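Local coordinates for protein thiamine-phosphate synthase (Pyrococcus furiosus, PDB 1XI3) that probably condenses a thiazole phosphate with a pyrimidine diphosphate to make thiamine phosphate, using magnesium, in thiamine biosynthesis, at residues G169-D174 / D185-I190. Sequence-based numbering, arbitrary orientation.
Sequences GGINKD and DGIAVI. With SO4 (sulfate ion), chain C.
Ile171 packs on Ile187 and Val189 in a small buried apolar contact, beside which water and a sulfate bridge the two backbones. It joins the loop that follows strand 165-168 to strand 186-189, the last strand of the barrel. In Ile171, CG1 lies anti to the carbonyl carbon (chi1 -56°), and the extended chi2 (169°) carries CD1 to the strand, where Ile171 CD1 lies 3.7 Å from Ala188 O. Ile171 CG2 meets Ile187 CD1 at 4.2 Å, and the two side chains cross at a slant. Val189 CG1 fits alongside, 4.2 Å from Ile171 CB. Val179 of helix 176-180 packs on both Ile171 and Ile187.

The polar link between the two backbones runs through water and the sulfate. One water accepts from Gly169 N and Ile171 N. The same water donates to Ala188 O, 2.7 Å from the water oxygen, and to sulfate O3. A second water donates to Ile171 O and to the same sulfate oxygen. Gly170 N gives sulfate O4 a nearly straight bond (3.1 Å, 171°). Ile190 N donates a hydrogen bond to sulfate O3 (3.1 Å), and Ser191 OG adds a further bond. Ile190 precedes helix 191-194, whose N-terminal end would probably favour an anion here.

Gly170, Ile190 and Ser191 are predicted to bind the thiazole phosphate substrate. The sulfate, probably from the crystallisation liquor, probably marks where its phosphate binds. This is the phosphate-binding site seen in many TIM barrels, built from the loop after strand 165-168 and the N-terminus of the short helix after strand 186-189.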
# COMPACT_ATOMS: atom_id res chain seq x y z
N GLY A 169 -6.27 11.94 -20.06
CA GLY A 169 -5.95 13.29 -19.66
C GLY A 169 -6.70 14.34 -20.45
O GLY A 169 -6.41 14.56 -21.63
N GLY A 170 -7.66 14.97 -19.80
CA GLY A 170 -8.42 16.05 -20.43
C GLY A 170 -9.41 15.62 -21.49
O GLY A 170 -9.85 16.45 -22.32
N ILE A 171 -9.79 14.34 -21.46
CA ILE A 171 -10.66 13.77 -22.49
C ILE A 171 -12.12 13.97 -22.14
O ILE A 171 -12.54 13.74 -21.01
CB ILE A 171 -10.36 12.28 -22.76
CG1 ILE A 171 -8.88 12.08 -23.13
CG2 ILE A 171 -11.26 11.74 -23.86
CD1 ILE A 171 -8.42 10.60 -23.15
N ASN A 172 -12.89 14.37 -23.14
CA ASN A 172 -14.31 14.52 -22.97
C ASN A 172 -15.05 14.32 -24.29
O ASN A 172 -14.44 13.99 -25.27
CB ASN A 172 -14.63 15.88 -22.33
CG ASN A 172 -14.13 17.04 -23.15
OD1 ASN A 172 -14.34 17.10 -24.36
ND2 ASN A 172 -13.42 17.95 -22.50
N LYS A 173 -16.37 14.48 -24.28
CA LYS A 173 -17.18 14.16 -25.46
C LYS A 173 -16.86 15.03 -26.67
O LYS A 173 -17.09 14.62 -27.80
CB LYS A 173 -18.69 14.26 -25.15
CG LYS A 173 -19.15 15.64 -24.75
CD LYS A 173 -20.68 15.71 -24.67
CE LYS A 173 -21.16 16.01 -23.28
NZ LYS A 173 -22.64 15.92 -23.19
N ASP A 174 -16.30 16.21 -26.41
CA ASP A 174 -15.94 17.14 -27.48
C ASP A 174 -14.63 16.80 -28.18
O ASP A 174 -14.45 17.19 -29.32
CB ASP A 174 -15.87 18.56 -26.92
CG ASP A 174 -17.24 19.07 -26.41
OD1 ASP A 174 -18.30 18.64 -26.93
OD2 ASP A 174 -17.26 19.89 -25.47
N ASP A 185 -6.75 2.02 -28.21
CA ASP A 185 -7.73 0.98 -27.93
C ASP A 185 -8.87 1.45 -27.03
O ASP A 185 -9.87 0.77 -26.90
CB ASP A 185 -7.01 -0.20 -27.36
CG ASP A 185 -5.92 -0.70 -28.29
OD1 ASP A 185 -4.71 -0.37 -28.11
OD2 ASP A 185 -6.31 -1.31 -29.32
N GLY A 186 -8.70 2.61 -26.38
CA GLY A 186 -9.66 3.10 -25.46
C GLY A 186 -9.32 4.47 -24.95
O GLY A 186 -8.23 5.00 -25.19
N ILE A 187 -10.28 5.05 -24.24
CA ILE A 187 -10.10 6.32 -23.54
C ILE A 187 -10.40 6.16 -22.06
O ILE A 187 -11.32 5.46 -21.67
CB ILE A 187 -10.93 7.44 -24.16
CG1 ILE A 187 -12.44 7.07 -24.18
CG2 ILE A 187 -10.44 7.71 -25.56
CD1 ILE A 187 -13.38 8.23 -24.51
N ALA A 188 -9.57 6.82 -21.25
CA ALA A 188 -9.73 6.89 -19.83
C ALA A 188 -10.21 8.28 -19.45
O ALA A 188 -9.63 9.27 -19.90
CB ALA A 188 -8.43 6.55 -19.11
N VAL A 189 -11.24 8.32 -18.63
CA VAL A 189 -11.84 9.56 -18.20
C VAL A 189 -12.01 9.61 -16.68
O VAL A 189 -12.30 8.59 -16.04
CB VAL A 189 -13.19 9.82 -18.90
CG1 VAL A 189 -12.96 10.04 -20.40
CG2 VAL A 189 -14.15 8.68 -18.68
N ILE A 190 -11.88 10.81 -16.14
CA ILE A 190 -12.21 11.09 -14.74
C ILE A 190 -13.28 12.18 -14.73
O ILE A 190 -14.46 11.90 -14.53
CB ILE A 190 -10.96 11.49 -13.91
CG1 ILE A 190 -9.80 10.51 -14.19
CG2 ILE A 190 -11.33 11.56 -12.43
CD1 ILE A 190 -8.61 10.62 -13.21
S SO4 C . -9.42 14.14 -16.70
O1 SO4 C . -9.87 15.26 -17.55
O2 SO4 C . -10.06 14.43 -15.42
O3 SO4 C . -9.90 12.86 -17.24
O4 SO4 C . -7.99 14.13 -16.80
O HOH W 1 -9.06 11.91 -19.58
O HOH W 2 -12.32 13.27 -18.34